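Local coordinates for delta-1-pyrroline-5-carboxylate dehydrogenase, mitochondrial (Mus musculus, PDB 4E3X), which oxidises L-glutamate gamma-semialdehyde to L-glutamate with NAD+, the second step of proline breakdown, and works as a homodimer of the aldehyde dehydrogenase family, at residues 338-351 with 504-516. Numbering follows the deposited sequence.
Sequences RSAFEYGGQKCSAC and FYINDKSTGSVVG. With PRO (proline), chain K.
Thr511 turns CG2 toward 338-351, next to the carboxylate of a bound proline, and sets it 3.3 Å from Ser349 OG and 3.7 Å from Ala350 CA. Ser349 OG donates to OXT of the proline at 2.6 Å, and Gly512 N points almost straight at the same oxygen (175°). Ser513 gives the other oxygen, O, two bonds, from its N and its OG. Glycine suits 512 because a CB would run into Lys509 NZ and the carbonyl of Thr511.

Behind this runs a chain of hydrogen bonds through two serine hydroxyls, from Cys351 N to Ser339 OG, to Ser510 OG (2.7 Å), to Ser349 O (2.9 Å). Serine suits both places, its short buried hydroxyl both accepting and donating. With OG anti to the backbone N (chi1 179°), Ser339 reaches from its helix to both loops. An alanine here would probably leave Cys351 N without its acceptor and Ser510 OG without its donor.

Lys509 CD lies against Arg338 CB, and a bend at chi4 (57°) brings NZ to Thr511 OG1 (2.9 Å), so threonine serves through methyl and hydroxyl alike. One water joins Glu342, Lys347 and Thr511; Gln157 also binds Lys347 NZ. In the second subunit, Tyr559 OH hydrogen-bonds Glu342 OE2 and Trp557 O hydrogen-bonds Arg338 NE. Beside the nucleophile Cys348, the two loops form the end of this aldehyde dehydrogenase's active site that holds the carboxylate, where proline probably mimics the glutamate semialdehyde substrate.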
ATOM      1  N   ARG B 338     -31.355  11.252  -8.796  1.00 10.45           N
ATOM      2  CA  ARG B 338     -30.982  10.248  -7.804  1.00 10.56           C
ATOM      3  C   ARG B 338     -29.601  10.533  -7.212  1.00  9.52           C
ATOM      4  O   ARG B 338     -29.426  10.540  -5.993  1.00  9.60           O
ATOM      5  CB  ARG B 338     -31.012   8.845  -8.406  1.00 12.54           C
ATOM      6  CG  ARG B 338     -32.401   8.238  -8.500  1.00 14.65           C
ATOM      7  CD  ARG B 338     -32.299   6.767  -8.842  1.00 17.83           C
ATOM      8  NE  ARG B 338     -33.584   6.093  -8.748  1.00 20.28           N
ATOM      9  CZ  ARG B 338     -33.763   4.811  -9.038  1.00 20.99           C
ATOM     10  NH1 ARG B 338     -32.731   4.077  -9.442  1.00 22.34           N
ATOM     11  NH2 ARG B 338     -34.969   4.265  -8.929  1.00 20.93           N
ATOM     12  N   SER B 339     -28.618  10.767  -8.074  1.00  9.39           N
ATOM     13  CA  SER B 339     -27.262  10.951  -7.586  1.00  9.27           C
ATOM     14  C   SER B 339     -27.136  12.193  -6.709  1.00  9.12           C
ATOM     15  O   SER B 339     -26.443  12.178  -5.689  1.00  9.66           O
ATOM     16  CB  SER B 339     -26.272  11.010  -8.741  1.00  8.87           C
ATOM     17  OG  SER B 339     -24.968  11.216  -8.229  1.00  8.61           O
ATOM     18  N   ALA B 340     -27.808  13.272  -7.096  1.00  9.14           N
ATOM     19  CA  ALA B 340     -27.682  14.516  -6.349  1.00  8.65           C
ATOM     20  C   ALA B 340     -28.452  14.526  -5.035  1.00  9.57           C
ATOM     21  O   ALA B 340     -28.019  15.164  -4.070  1.00  9.44           O
ATOM     22  CB  ALA B 340     -28.117  15.695  -7.202  1.00  9.20           C
ATOM     23  N   PHE B 341     -29.597  13.852  -4.998  1.00  9.71           N
ATOM     24  CA  PHE B 341     -30.533  14.058  -3.896  1.00  9.84           C
ATOM     25  C   PHE B 341     -30.837  12.851  -3.005  1.00 10.25           C
ATOM     26  O   PHE B 341     -31.352  13.032  -1.907  1.00 11.16           O
ATOM     27  CB  PHE B 341     -31.850  14.636  -4.434  1.00 10.24           C
ATOM     28  CG  PHE B 341     -31.695  15.951  -5.153  1.00 10.86           C
ATOM     29  CD1 PHE B 341     -30.852  16.933  -4.656  1.00 11.16           C
ATOM     30  CD2 PHE B 341     -32.393  16.205  -6.324  1.00 10.98           C
ATOM     31  CE1 PHE B 341     -30.701  18.146  -5.313  1.00 11.58           C
ATOM     32  CE2 PHE B 341     -32.253  17.417  -6.985  1.00 12.60           C
ATOM     33  CZ  PHE B 341     -31.408  18.386  -6.475  1.00 12.01           C
ATOM     34  N   GLU B 342     -30.532  11.634  -3.450  1.00  9.63           N
ATOM     35  CA  GLU B 342     -30.730  10.480  -2.571  1.00  9.44           C
ATOM     36  C   GLU B 342     -29.899  10.648  -1.308  1.00  8.93           C
ATOM     37  O   GLU B 342     -28.772  11.153  -1.358  1.00  8.88           O
ATOM     38  CB  GLU B 342     -30.398   9.166  -3.280  1.00 11.93           C
ATOM     39  CG  GLU B 342     -31.475   8.741  -4.266  1.00 12.60           C
ATOM     40  CD  GLU B 342     -31.153   7.446  -4.981  1.00 14.57           C
ATOM     41  OE1 GLU B 342     -29.980   7.224  -5.346  1.00 13.16           O
ATOM     42  OE2 GLU B 342     -32.088   6.640  -5.170  1.00 17.83           O
ATOM     43  N   TYR B 343     -30.474  10.243  -0.177  1.00  9.20           N
ATOM     44  CA  TYR B 343     -29.886  10.478   1.143  1.00  9.05           C
ATOM     45  C   TYR B 343     -29.460  11.947   1.310  1.00  8.58           C
ATOM     46  O   TYR B 343     -28.461  12.265   1.960  1.00  8.76           O
ATOM     47  CB  TYR B 343     -28.755   9.478   1.470  1.00  8.66           C
ATOM     48  CG  TYR B 343     -28.323   9.541   2.925  1.00  7.95           C
ATOM     49  CD1 TYR B 343     -29.270   9.592   3.948  1.00  7.79           C
ATOM     50  CD2 TYR B 343     -26.977   9.553   3.277  1.00  8.24           C
ATOM     51  CE1 TYR B 343     -28.892   9.671   5.278  1.00  7.53           C
ATOM     52  CE2 TYR B 343     -26.593   9.628   4.609  1.00  8.49           C
ATOM     53  CZ  TYR B 343     -27.556   9.677   5.599  1.00  8.25           C
ATOM     54  OH  TYR B 343     -27.186   9.763   6.924  1.00  8.77           O
ATOM     55  N   GLY B 344     -30.240  12.847   0.713  1.00  9.37           N
ATOM     56  CA  GLY B 344     -29.968  14.269   0.809  1.00 10.17           C
ATOM     57  C   GLY B 344     -28.609  14.696   0.281  1.00  9.32           C
ATOM     58  O   GLY B 344     -28.046  15.682   0.762  1.00  9.87           O
ATOM     59  N   GLY B 345     -28.072  13.947  -0.681  1.00  8.88           N
ATOM     60  CA  GLY B 345     -26.765  14.250  -1.244  1.00  8.61           C
ATOM     61  C   GLY B 345     -25.607  14.002  -0.288  1.00  8.63           C
ATOM     62  O   GLY B 345     -24.482  14.439  -0.548  1.00  8.76           O
ATOM     63  N   GLN B 346     -25.872  13.306   0.816  1.00  8.28           N
ATOM     64  CA  GLN B 346     -24.846  13.060   1.827  1.00  8.56           C
ATOM     65  C   GLN B 346     -24.010  11.829   1.507  1.00  9.16           C
ATOM     66  O   GLN B 346     -23.881  10.906   2.323  1.00 10.12           O
ATOM     67  CB  GLN B 346     -25.496  12.923   3.198  1.00  8.54           C
ATOM     68  CG  GLN B 346     -26.326  14.135   3.574  1.00  9.35           C
ATOM     69  CD  GLN B 346     -27.005  13.944   4.910  1.00  9.26           C
ATOM     70  OE1 GLN B 346     -26.632  14.572   5.902  1.00 10.00           O
ATOM     71  NE2 GLN B 346     -27.993  13.051   4.950  1.00 10.26           N
ATOM     72  N   LYS B 347     -23.443  11.814   0.306  1.00  9.20           N
ATOM     73  CA  LYS B 347     -22.605  10.704  -0.121  1.00  9.32           C
ATOM     74  C   LYS B 347     -21.329  11.256  -0.714  1.00  9.13           C
ATOM     75  O   LYS B 347     -21.353  12.255  -1.431  1.00  9.16           O
ATOM     76  CB  LYS B 347     -23.310   9.857  -1.177  1.00 10.03           C
ATOM     77  CG  LYS B 347     -24.637   9.247  -0.750  1.00 10.08           C
ATOM     78  CD  LYS B 347     -25.135   8.276  -1.810  1.00 10.26           C
ATOM     79  CE  LYS B 347     -26.438   7.619  -1.389  1.00  9.90           C
ATOM     80  NZ  LYS B 347     -26.901   6.614  -2.382  1.00 10.83           N
ATOM     81  N   CYS B 348     -20.214  10.597  -0.437  1.00 10.88           N
ATOM     82  CA  CYS B 348     -18.935  10.983  -1.020  0.59 11.87           C
ATOM     83  C   CYS B 348     -18.964  10.875  -2.533  1.00  9.88           C
ATOM     84  O   CYS B 348     -18.130  11.462  -3.207  1.00  9.95           O
ATOM     85  CB  CYS B 348     -17.815  10.095  -0.489  0.59 15.63           C
ATOM     86  SG  CYS B 348     -17.570  10.228   1.272  0.59 19.86           S
ATOM     87  N   SER B 349     -19.938  10.118  -3.053  1.00  9.40           N
ATOM     88  CA  SER B 349     -20.093   9.857  -4.484  1.00  9.36           C
ATOM     89  C   SER B 349     -21.167  10.710  -5.165  1.00  7.70           C
ATOM     90  O   SER B 349     -21.332  10.623  -6.378  1.00  8.20           O
ATOM     91  CB  SER B 349     -20.474   8.392  -4.698  1.00 10.20           C
ATOM     92  OG  SER B 349     -21.656   8.087  -3.970  1.00 11.60           O
ATOM     93  N   ALA B 350     -21.911  11.508  -4.401  1.00  7.66           N
ATOM     94  CA  ALA B 350     -23.059  12.250  -4.947  1.00  8.42           C
ATOM     95  C   ALA B 350     -22.671  13.254  -6.024  1.00  8.45           C
ATOM     96  O   ALA B 350     -21.666  13.952  -5.894  1.00  9.65           O
ATOM     97  CB  ALA B 350     -23.800  12.964  -3.830  1.00  8.95           C
ATOM     98  N   CYS B 351     -23.465  13.329  -7.088  1.00  8.96           N
ATOM     99  CA  CYS B 351     -23.267  14.352  -8.103  1.00  9.95           C
ATOM    100  C   CYS B 351     -23.631  15.719  -7.550  1.00  9.18           C
ATOM    101  O   CYS B 351     -24.754  15.925  -7.096  1.00  9.90           O
ATOM    102  CB  CYS B 351     -24.141  14.068  -9.323  1.00 10.86           C
ATOM    103  SG  CYS B 351     -24.165  15.404 -10.538  1.00 11.40           S
ATOM    104  N   PHE B 504     -15.837   5.683 -12.501  1.00  7.25           N
ATOM    105  CA  PHE B 504     -16.270   6.411 -13.685  1.00  7.93           C
ATOM    106  C   PHE B 504     -17.417   5.658 -14.331  1.00  8.46           C
ATOM    107  O   PHE B 504     -17.375   4.437 -14.469  1.00 10.04           O
ATOM    108  CB  PHE B 504     -15.082   6.547 -14.646  1.00  8.89           C
ATOM    109  CG  PHE B 504     -15.361   7.375 -15.866  1.00  9.19           C
ATOM    110  CD1 PHE B 504     -15.636   8.732 -15.767  1.00 10.32           C
ATOM    111  CD2 PHE B 504     -15.300   6.804 -17.121  1.00  9.67           C
ATOM    112  CE1 PHE B 504     -15.876   9.496 -16.906  1.00 11.12           C
ATOM    113  CE2 PHE B 504     -15.536   7.563 -18.260  1.00 11.12           C
ATOM    114  CZ  PHE B 504     -15.827   8.905 -18.153  1.00 11.08           C
ATOM    115  N   TYR B 505     -18.448   6.397 -14.713  1.00  8.38           N
ATOM    116  CA  TYR B 505     -19.690   5.796 -15.158  1.00  8.83           C
ATOM    117  C   TYR B 505     -20.059   6.290 -16.541  1.00  8.97           C
ATOM    118  O   TYR B 505     -19.997   7.484 -16.823  1.00 10.58           O
ATOM    119  CB  TYR B 505     -20.804   6.138 -14.166  1.00  9.41           C
ATOM    120  CG  TYR B 505     -20.558   5.531 -12.803  1.00  8.93           C
ATOM    121  CD1 TYR B 505     -19.894   6.242 -11.804  1.00  8.25           C
ATOM    122  CD2 TYR B 505     -20.975   4.232 -12.517  1.00 10.01           C
ATOM    123  CE1 TYR B 505     -19.669   5.672 -10.546  1.00  8.95           C
ATOM    124  CE2 TYR B 505     -20.758   3.660 -11.277  1.00 10.21           C
ATOM    125  CZ  TYR B 505     -20.096   4.373 -10.297  1.00  8.92           C
ATOM    126  OH  TYR B 505     -19.891   3.772  -9.066  1.00 10.37           O
ATOM    127  N   ILE B 506     -20.425   5.362 -17.417  1.00  9.07           N
ATOM    128  CA  ILE B 506     -20.909   5.729 -18.736  0.52 10.40           C
ATOM    129  C   ILE B 506     -22.389   5.393 -18.805  1.00 10.26           C
ATOM    130  O   ILE B 506     -22.792   4.228 -18.680  1.00  9.94           O
ATOM    131  CB  ILE B 506     -20.120   5.023 -19.842  0.52 11.65           C
ATOM    132  CG1 ILE B 506     -18.644   5.412 -19.740  0.52 11.69           C
ATOM    133  CG2 ILE B 506     -20.677   5.380 -21.212  0.52 12.48           C
ATOM    134  CD1 ILE B 506     -17.748   4.583 -20.591  0.52 12.18           C
ATOM    135  N   ASN B 507     -23.198   6.436 -18.951  1.00  9.93           N
ATOM    136  CA  ASN B 507     -24.647   6.290 -19.009  1.00 10.09           C
ATOM    137  C   ASN B 507     -25.246   5.657 -17.757  1.00 10.40           C
ATOM    138  O   ASN B 507     -26.217   4.906 -17.819  1.00 11.91           O
ATOM    139  CB  ASN B 507     -25.051   5.573 -20.298  1.00 10.90           C
ATOM    140  CG  ASN B 507     -24.691   6.388 -21.521  1.00 11.86           C
ATOM    141  OD1 ASN B 507     -24.810   7.616 -21.501  1.00 11.73           O
ATOM    142  ND2 ASN B 507     -24.238   5.726 -22.581  1.00 12.30           N
ATOM    143  N   ASP B 508     -24.663   5.990 -16.612  1.00  9.74           N
ATOM    144  CA  ASP B 508     -25.259   5.641 -15.328  1.00 10.07           C
ATOM    145  C   ASP B 508     -24.906   6.724 -14.314  1.00  9.73           C
ATOM    146  O   ASP B 508     -24.024   7.558 -14.567  1.00 10.45           O
ATOM    147  CB  ASP B 508     -24.787   4.263 -14.844  1.00 11.16           C
ATOM    148  CG  ASP B 508     -25.850   3.535 -14.032  1.00 12.21           C
ATOM    149  OD1 ASP B 508     -26.679   4.216 -13.385  1.00 12.64           O
ATOM    150  OD2 ASP B 508     -25.856   2.283 -14.040  1.00 13.24           O
ATOM    151  N   LYS B 509     -25.600   6.717 -13.176  1.00  9.51           N
ATOM    152  CA  LYS B 509     -25.367   7.727 -12.149  1.00  9.19           C
ATOM    153  C   LYS B 509     -24.073   7.484 -11.366  1.00  8.14           C
ATOM    154  O   LYS B 509     -23.537   6.366 -11.340  1.00  9.13           O
ATOM    155  CB  LYS B 509     -26.550   7.817 -11.182  1.00 11.03           C
ATOM    156  CG  LYS B 509     -26.839   6.548 -10.389  1.00 11.14           C
ATOM    157  CD  LYS B 509     -27.981   6.797  -9.398  1.00 11.86           C
ATOM    158  CE  LYS B 509     -28.337   5.561  -8.590  1.00 13.00           C
ATOM    159  NZ  LYS B 509     -27.169   5.029  -7.836  1.00 13.14           N
ATOM    160  N   SER B 510     -23.583   8.533 -10.708  1.00  8.16           N
ATOM    161  CA  SER B 510     -22.264   8.496 -10.077  1.00  7.59           C
ATOM    162  C   SER B 510     -22.251   7.845  -8.702  1.00  8.44           C
ATOM    163  O   SER B 510     -21.177   7.682  -8.130  1.00  9.02           O
ATOM    164  CB  SER B 510     -21.669   9.903  -9.990  1.00  7.90           C
ATOM    165  OG  SER B 510     -22.420  10.707  -9.095  1.00  8.07           O
ATOM    166  N   THR B 511     -23.424   7.495  -8.178  1.00  8.70           N
ATOM    167  CA  THR B 511     -23.525   6.844  -6.870  1.00  9.45           C
ATOM    168  C   THR B 511     -23.858   5.369  -7.022  1.00 10.46           C
ATOM    169  O   THR B 511     -24.188   4.910  -8.111  1.00 11.44           O
ATOM    170  CB  THR B 511     -24.641   7.465  -6.024  1.00  9.96           C
ATOM    171  OG1 THR B 511     -25.885   7.349  -6.723  1.00  9.52           O
ATOM    172  CG2 THR B 511     -24.353   8.923  -5.732  1.00 10.23           C
ATOM    173  N   GLY B 512     -23.780   4.631  -5.920  1.00 11.07           N
ATOM    174  CA  GLY B 512     -24.285   3.271  -5.875  1.00 11.68           C
ATOM    175  C   GLY B 512     -23.326   2.187  -6.318  1.00 12.02           C
ATOM    176  O   GLY B 512     -23.748   1.195  -6.912  1.00 13.23           O
ATOM    177  N   SER B 513     -22.042   2.356  -6.028  1.00 10.71           N
ATOM    178  CA  SER B 513     -21.095   1.287  -6.307  1.00 10.54           C
ATOM    179  C   SER B 513     -21.499   0.021  -5.556  1.00 10.47           C
ATOM    180  O   SER B 513     -22.027   0.073  -4.441  1.00 12.01           O
ATOM    181  CB  SER B 513     -19.673   1.691  -5.921  1.00 11.35           C
ATOM    182  OG  SER B 513     -19.563   1.873  -4.518  1.00 11.45           O
ATOM    183  N   VAL B 514     -21.258  -1.115  -6.191  1.00  9.56           N
ATOM    184  CA  VAL B 514     -21.602  -2.401  -5.619  1.00  9.53           C
ATOM    185  C   VAL B 514     -20.335  -3.226  -5.413  1.00  9.33           C
ATOM    186  O   VAL B 514     -19.492  -3.339  -6.305  1.00  8.95           O
ATOM    187  CB  VAL B 514     -22.603  -3.137  -6.525  1.00 10.13           C
ATOM    188  CG1 VAL B 514     -22.821  -4.565  -6.043  1.00 10.35           C
ATOM    189  CG2 VAL B 514     -23.926  -2.377  -6.567  1.00 11.05           C
ATOM    190  N   VAL B 515     -20.199  -3.791  -4.221  1.00  8.66           N
ATOM    191  CA  VAL B 515     -19.034  -4.591  -3.867  1.00  9.02           C
ATOM    192  C   VAL B 515     -18.817  -5.718  -4.877  1.00  8.52           C
ATOM    193  O   VAL B 515     -19.764  -6.397  -5.285  1.00 10.00           O
ATOM    194  CB  VAL B 515     -19.185  -5.155  -2.443  1.00 10.22           C
ATOM    195  CG1 VAL B 515     -18.121  -6.199  -2.143  1.00 11.15           C
ATOM    196  CG2 VAL B 515     -19.130  -4.023  -1.434  1.00 11.05           C
ATOM    197  N   GLY B 516     -17.569  -5.895  -5.306  1.00  9.23           N
ATOM    198  CA  GLY B 516     -17.242  -6.939  -6.260  1.00 10.17           C
ATOM    199  C   GLY B 516     -17.536  -6.562  -7.702  1.00 10.29           C
ATOM    200  O   GLY B 516     -17.157  -7.282  -8.620  1.00 12.05           O
TER
HETATM  201  N   PRO K 603     -19.961   3.517  -2.025  1.00 21.92           N
HETATM  202  CA  PRO K 603     -21.015   4.533  -2.014  1.00 21.10           C
HETATM  203  C   PRO K 603     -21.466   4.924  -3.417  1.00 18.40           C
HETATM  204  O   PRO K 603     -20.847   4.568  -4.426  1.00 13.90           O
HETATM  205  CB  PRO K 603     -20.336   5.713  -1.322  1.00 22.31           C
HETATM  206  CG  PRO K 603     -19.429   5.059  -0.338  1.00 22.51           C
HETATM  207  CD  PRO K 603     -18.935   3.787  -1.002  1.00 22.45           C
HETATM  208  OXT PRO K 603     -22.479   5.610  -3.567  1.00 20.09           O
HETATM  209  O   HOH W   1     -27.561   8.103  -4.784  1.00 11.13           O
HETATM  210  O   HOH W   2     -24.575   4.908  -2.686  1.00 19.97           O